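Repressor protein C2 (Enterobacteria phage P22, PDB 2R1J) binds the phage operators OR and OL through its N-terminal helix-turn-helix domain, blocking transcription of lytic genes and so maintaining lysogeny. Local coordinates at residues Leu5-Arg14 and Ile35-Pro45. Residues are numbered along the deposited sequence; the frame is centred on the assembly and turned at random.
With nucleotides of chain B; nucleotides of chain A.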
loop_
_atom_site.group_PDB
_atom_site.type_symbol
_atom_site.label_atom_id
_atom_site.label_comp_id
_atom_site.label_asym_id
_atom_site.label_seq_id
_atom_site.Cartn_x
_atom_site.Cartn_y
_atom_site.Cartn_z
ATOM N N LEU C 5 14.223 -8.767 -3.830
ATOM C CA LEU C 5 13.273 -8.277 -2.820
ATOM C C LEU C 5 12.864 -6.828 -3.050
ATOM O O LEU C 5 13.609 -6.058 -3.663
ATOM C CB LEU C 5 13.902 -8.392 -1.438
ATOM C CG LEU C 5 14.278 -9.810 -1.019
ATOM C CD1 LEU C 5 15.142 -9.733 0.232
ATOM C CD2 LEU C 5 13.007 -10.640 -0.772
ATOM N N MET C 6 11.693 -6.436 -2.545
ATOM C CA MET C 6 11.247 -5.055 -2.710
ATOM C C MET C 6 12.282 -4.097 -2.125
ATOM O O MET C 6 12.566 -3.059 -2.717
ATOM C CB MET C 6 9.885 -4.825 -2.011
ATOM C CG MET C 6 9.485 -3.342 -1.932
ATOM S SD MET C 6 7.748 -3.058 -1.426
ATOM C CE MET C 6 7.665 -4.207 -0.140
ATOM N N GLY C 7 12.841 -4.446 -0.968
ATOM C CA GLY C 7 13.818 -3.592 -0.308
ATOM C C GLY C 7 14.991 -3.219 -1.201
ATOM O O GLY C 7 15.534 -2.112 -1.104
ATOM N N GLU C 8 15.376 -4.154 -2.068
ATOM C CA GLU C 8 16.489 -3.933 -2.986
ATOM C C GLU C 8 16.096 -2.919 -4.047
ATOM O O GLU C 8 16.916 -2.079 -4.446
ATOM C CB GLU C 8 16.909 -5.273 -3.614
ATOM C CG GLU C 8 17.721 -6.144 -2.650
ATOM C CD GLU C 8 17.883 -7.599 -3.109
ATOM O OE1 GLU C 8 18.841 -8.252 -2.654
ATOM O OE2 GLU C 8 17.049 -8.092 -3.899
ATOM N N ARG C 9 14.851 -2.987 -4.508
ATOM C CA ARG C 9 14.366 -2.045 -5.502
ATOM C C ARG C 9 14.229 -0.656 -4.896
ATOM O O ARG C 9 14.411 0.357 -5.574
ATOM C CB ARG C 9 13.028 -2.512 -6.067
ATOM C CG ARG C 9 13.175 -3.719 -6.984
ATOM C CD ARG C 9 11.862 -4.102 -7.657
ATOM N NE ARG C 9 10.947 -4.795 -6.751
ATOM C CZ ARG C 9 11.015 -6.089 -6.448
ATOM N NH1 ARG C 9 11.965 -6.864 -6.977
ATOM N NH2 ARG C 9 10.117 -6.620 -5.618
ATOM N N ILE C 10 13.911 -0.610 -3.608
ATOM C CA ILE C 10 13.780 0.660 -2.918
ATOM C C ILE C 10 15.145 1.336 -2.809
ATOM O O ILE C 10 15.279 2.520 -3.153
ATOM C CB ILE C 10 13.180 0.453 -1.494
ATOM C CG1 ILE C 10 11.701 0.052 -1.624
ATOM C CG2 ILE C 10 13.268 1.723 -0.682
ATOM C CD1 ILE C 10 11.036 -0.240 -0.267
ATOM N N ARG C 11 16.149 0.590 -2.353
ATOM C CA ARG C 11 17.478 1.167 -2.186
ATOM C C ARG C 11 18.046 1.585 -3.531
ATOM O O ARG C 11 18.540 2.697 -3.660
ATOM C CB ARG C 11 18.421 0.193 -1.466
ATOM C CG ARG C 11 19.873 0.655 -1.398
ATOM C CD ARG C 11 20.683 -0.201 -0.446
ATOM N NE ARG C 11 20.303 0.063 0.943
ATOM C CZ ARG C 11 20.747 -0.620 1.995
ATOM N NH1 ARG C 11 21.601 -1.623 1.833
ATOM N NH2 ARG C 11 20.320 -0.304 3.215
ATOM N N ALA C 12 17.960 0.722 -4.539
ATOM C CA ALA C 12 18.512 1.101 -5.839
ATOM C C ALA C 12 17.869 2.378 -6.364
ATOM O O ALA C 12 18.544 3.256 -6.908
ATOM C CB ALA C 12 18.341 -0.019 -6.840
ATOM N N ARG C 13 16.559 2.497 -6.188
ATOM C CA ARG C 13 15.840 3.667 -6.661
ATOM C C ARG C 13 16.266 4.922 -5.901
ATOM O O ARG C 13 16.381 6.010 -6.483
ATOM C CB ARG C 13 14.337 3.419 -6.519
ATOM C CG ARG C 13 13.486 4.094 -7.553
ATOM C CD ARG C 13 13.873 3.629 -8.939
ATOM N NE ARG C 13 13.026 4.219 -9.966
ATOM C CZ ARG C 13 12.928 5.525 -10.200
ATOM N NH1 ARG C 13 12.128 5.972 -11.161
ATOM N NH2 ARG C 13 13.630 6.387 -9.475
ATOM N N ARG C 14 16.507 4.778 -4.599
ATOM C CA ARG C 14 16.940 5.903 -3.781
ATOM C C ARG C 14 18.342 6.362 -4.229
ATOM O O ARG C 14 18.586 7.563 -4.352
ATOM C CB ARG C 14 16.980 5.515 -2.304
ATOM C CG ARG C 14 17.449 6.653 -1.403
ATOM C CD ARG C 14 17.333 6.309 0.069
ATOM N NE ARG C 14 18.122 5.137 0.454
ATOM C CZ ARG C 14 19.437 5.139 0.629
ATOM N NH1 ARG C 14 20.131 6.265 0.448
ATOM N NH2 ARG C 14 20.055 4.019 0.992
ATOM N N ILE C 35 12.989 3.796 6.661
ATOM C CA ILE C 35 13.520 3.575 5.314
ATOM C C ILE C 35 14.541 2.432 5.369
ATOM O O ILE C 35 14.541 1.542 4.501
ATOM C CB ILE C 35 14.213 4.852 4.755
ATOM C CG1 ILE C 35 13.209 6.001 4.666
ATOM C CG2 ILE C 35 14.794 4.546 3.356
ATOM C CD1 ILE C 35 11.992 5.719 3.819
ATOM N N SER C 36 15.402 2.457 6.378
ATOM C CA SER C 36 16.417 1.419 6.567
ATOM C C SER C 36 15.789 0.048 6.724
ATOM O O SER C 36 16.258 -0.942 6.164
ATOM C CB SER C 36 17.292 1.747 7.781
ATOM O OG SER C 36 18.126 0.655 8.110
ATOM N N GLN C 37 14.677 -0.006 7.457
ATOM C CA GLN C 37 14.000 -1.274 7.664
ATOM C C GLN C 37 13.390 -1.800 6.360
ATOM O O GLN C 37 13.463 -2.989 6.096
ATOM C CB GLN C 37 12.941 -1.109 8.762
ATOM C CG GLN C 37 13.506 -0.788 10.112
ATOM C CD GLN C 37 12.442 -0.274 11.084
ATOM O OE1 GLN C 37 11.424 0.289 10.666
ATOM N NE2 GLN C 37 12.692 -0.444 12.378
ATOM N N TRP C 38 12.791 -0.930 5.550
ATOM C CA TRP C 38 12.218 -1.362 4.288
ATOM C C TRP C 38 13.318 -1.843 3.342
ATOM O O TRP C 38 13.160 -2.864 2.665
ATOM C CB TRP C 38 11.467 -0.236 3.582
ATOM C CG TRP C 38 10.321 0.297 4.383
ATOM C CD1 TRP C 38 9.692 -0.323 5.438
ATOM C CD2 TRP C 38 9.689 1.555 4.212
ATOM N NE1 TRP C 38 8.702 0.500 5.944
ATOM C CE2 TRP C 38 8.676 1.659 5.209
ATOM C CE3 TRP C 38 9.872 2.611 3.318
ATOM C CZ2 TRP C 38 7.859 2.787 5.333
ATOM C CZ3 TRP C 38 9.063 3.742 3.437
ATOM C CH2 TRP C 38 8.063 3.825 4.439
ATOM N N GLU C 39 14.432 -1.115 3.305
ATOM C CA GLU C 39 15.504 -1.494 2.366
ATOM C C GLU C 39 16.137 -2.835 2.687
ATOM O O GLU C 39 16.527 -3.565 1.771
ATOM C CB GLU C 39 16.593 -0.403 2.294
ATOM C CG GLU C 39 16.026 0.915 1.846
ATOM C CD GLU C 39 17.071 1.957 1.464
ATOM O OE1 GLU C 39 18.203 1.878 1.962
ATOM O OE2 GLU C 39 16.711 2.859 0.690
ATOM N N ARG C 40 16.233 -3.155 3.970
ATOM C CA ARG C 40 16.825 -4.406 4.416
ATOM C C ARG C 40 15.783 -5.520 4.554
ATOM O O ARG C 40 16.084 -6.628 5.008
ATOM C CB ARG C 40 17.552 -4.198 5.738
ATOM C CG ARG C 40 18.823 -3.347 5.619
ATOM C CD ARG C 40 19.480 -3.129 6.950
ATOM N NE ARG C 40 18.665 -2.259 7.780
ATOM C CZ ARG C 40 17.828 -2.692 8.719
ATOM N NH1 ARG C 40 17.716 -3.993 8.957
ATOM N NH2 ARG C 40 17.078 -1.824 9.380
ATOM N N SER C 41 14.563 -5.214 4.153
ATOM C CA SER C 41 13.475 -6.190 4.222
ATOM C C SER C 41 13.132 -6.633 5.661
ATOM O O SER C 41 12.607 -7.740 5.875
ATOM C CB SER C 41 13.814 -7.401 3.347
ATOM O OG SER C 41 13.760 -7.039 1.973
ATOM N N GLU C 42 13.413 -5.766 6.629
ATOM C CA GLU C 42 13.105 -6.019 8.055
ATOM C C GLU C 42 11.569 -5.881 8.226
ATOM O O GLU C 42 10.959 -6.530 9.086
ATOM C CB GLU C 42 13.832 -5.002 8.944
ATOM C CG GLU C 42 13.675 -5.230 10.460
ATOM C CD GLU C 42 14.446 -4.218 11.323
ATOM O OE1 GLU C 42 13.944 -3.891 12.418
ATOM O OE2 GLU C 42 15.562 -3.760 10.938
ATOM N N THR C 43 10.973 -5.020 7.407
ATOM C CA THR C 43 9.524 -4.788 7.378
ATOM C C THR C 43 9.179 -4.318 5.963
ATOM O O THR C 43 10.074 -4.130 5.131
ATOM C CB THR C 43 9.114 -3.650 8.331
ATOM O OG1 THR C 43 9.819 -2.449 7.970
ATOM C CG2 THR C 43 9.433 -4.017 9.779
ATOM N N GLU C 44 7.891 -4.161 5.683
ATOM C CA GLU C 44 7.408 -3.650 4.397
ATOM C C GLU C 44 6.531 -2.441 4.722
ATOM O O GLU C 44 5.893 -2.380 5.783
ATOM C CB GLU C 44 6.576 -4.681 3.653
ATOM C CG GLU C 44 7.431 -5.755 3.027
ATOM C CD GLU C 44 6.658 -6.760 2.190
ATOM O OE1 GLU C 44 5.463 -6.546 1.879
ATOM O OE2 GLU C 44 7.270 -7.785 1.824
ATOM N N PRO C 45 6.490 -1.453 3.820
ATOM C CA PRO C 45 5.672 -0.274 4.090
ATOM C C PRO C 45 4.176 -0.585 4.129
ATOM O O PRO C 45 3.696 -1.443 3.382
ATOM C CB PRO C 45 6.013 0.670 2.937
ATOM C CG PRO C 45 6.427 -0.266 1.825
ATOM C CD PRO C 45 7.164 -1.378 2.507
ATOM P P DT B 4 21.514 0.291 6.321
ATOM O OP1 DT B 4 21.927 -0.738 5.342
ATOM O OP2 DT B 4 20.154 0.897 6.186
ATOM O "O5'" DT B 4 21.704 -0.348 7.762
ATOM C "C5'" DT B 4 23.003 -0.788 8.165
ATOM C "C4'" DT B 4 23.006 -1.253 9.601
ATOM O "O4'" DT B 4 22.835 -0.139 10.499
ATOM C "C3'" DT B 4 21.953 -2.289 9.993
ATOM O "O3'" DT B 4 22.615 -3.255 10.805
ATOM C "C2'" DT B 4 20.953 -1.485 10.813
ATOM C "C1'" DT B 4 21.844 -0.455 11.477
ATOM N N1 DT B 4 21.217 0.818 11.870
ATOM C C2 DT B 4 21.403 1.274 13.167
ATOM O O2 DT B 4 21.937 0.618 14.044
ATOM N N3 DT B 4 20.928 2.535 13.403
ATOM C C4 DT B 4 20.280 3.358 12.507
ATOM O O4 DT B 4 19.962 4.486 12.844
ATOM C C5 DT B 4 20.044 2.793 11.198
ATOM C C7 DT B 4 19.291 3.597 10.190
ATOM C C6 DT B 4 20.516 1.561 10.945
ATOM P P DT A 12 5.081 -5.618 7.771
ATOM O OP1 DT A 12 4.255 -5.494 6.554
ATOM O OP2 DT A 12 6.479 -6.078 7.677
ATOM O "O5'" DT A 12 5.030 -4.273 8.605
ATOM C "C5'" DT A 12 3.806 -3.548 8.681
ATOM C "C4'" DT A 12 3.972 -2.305 9.513
ATOM O "O4'" DT A 12 4.236 -2.664 10.901
ATOM C "C3'" DT A 12 5.130 -1.403 9.073
ATOM O "O3'" DT A 12 4.591 -0.119 8.741
ATOM C "C2'" DT A 12 6.065 -1.387 10.273
ATOM C "C1'" DT A 12 5.159 -1.744 11.444
ATOM N N1 DT A 12 5.822 -2.408 12.585
ATOM C C2 DT A 12 5.623 -1.871 13.834
ATOM O O2 DT A 12 4.990 -0.855 14.035
ATOM N N3 DT A 12 6.193 -2.576 14.856
ATOM C C4 DT A 12 6.902 -3.724 14.777
ATOM O O4 DT A 12 7.270 -4.288 15.820
ATOM C C5 DT A 12 7.137 -4.214 13.438
ATOM C C7 DT A 12 7.992 -5.424 13.246
ATOM C C6 DT A 12 6.583 -3.546 12.412
ATOM P P DC A 13 5.533 1.043 8.130
ATOM O OP1 DC A 13 4.917 1.584 6.918
ATOM O OP2 DC A 13 6.971 0.698 8.158
ATOM O "O5'" DC A 13 5.323 2.172 9.215
ATOM C "C5'" DC A 13 6.423 2.842 9.806
ATOM C "C4'" DC A 13 6.094 3.163 11.244
ATOM O "O4'" DC A 13 6.094 1.906 11.981
ATOM C "C3'" DC A 13 7.189 4.008 11.895
ATOM O "O3'" DC A 13 6.888 5.383 11.920
ATOM C "C2'" DC A 13 7.332 3.453 13.301
ATOM C "C1'" DC A 13 6.603 2.115 13.298
ATOM N N1 DC A 13 7.553 1.025 13.613
ATOM C C2 DC A 13 7.798 0.730 14.959
ATOM O O2 DC A 13 7.290 1.446 15.807
ATOM N N3 DC A 13 8.604 -0.302 15.284
ATOM C C4 DC A 13 9.199 -1.017 14.328
ATOM N N4 DC A 13 9.962 -2.061 14.701
ATOM C C5 DC A 13 9.022 -0.706 12.944
ATOM C C6 DC A 13 8.184 0.306 12.633
HETATM O O HOH W 1 11.405 -6.090 0.977
#
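R11 and R14 both set CG anti to the backbone N (chi1 near 180°) and bend at chi3, which carries their guanidinium groups to the carboxylate of E39. R14 grips it side-on and nearly coplanar: R14 NE gives an almost straight bond to the syn lone pair of E39 OE2 (2.7 Å), and R14 NH2 reaches the syn lone pair of E39 OE1 (3.0 Å). The R11 plane stands 78° to the carboxylate; R11 NE meets E39 OE1 from above (3.0 Å), and R11 NH2 adds a longer, more bent bond to the same oxygen. Three N-H groups thus converge on OE1, to which Q21 NE2 also hydrogen-bonds; so many donors would probably keep E39 ionised. R11 NH2 continues to OP1 of DT4 of chain B (2.7 Å), so E39 probably helps orient a phosphate-binding arginine from the second shell. Beside this network the backbones come very close, with G7 CA 3.1 Å from W38 O. One water takes the G7 N-H and bonds S41 OG, at the Schellman turn ending helix 32-39. I10 CD1 rests on W38 CB (3.9 Å), while M6 CE reaches E44 CG (3.5 Å) and the ring of P45. W38 NE1 and E44 N hold backbone phosphates of DC13 and DT12 of chain A. The axis of 6-14 runs at 125° to that of 35-39, the C-terminal end of the second helix of the helix-turn-helix; helix 21-28 supplies Q21 beside both arginines and L24 beside R14, and helices 47-56 and 61-66 pack against I10.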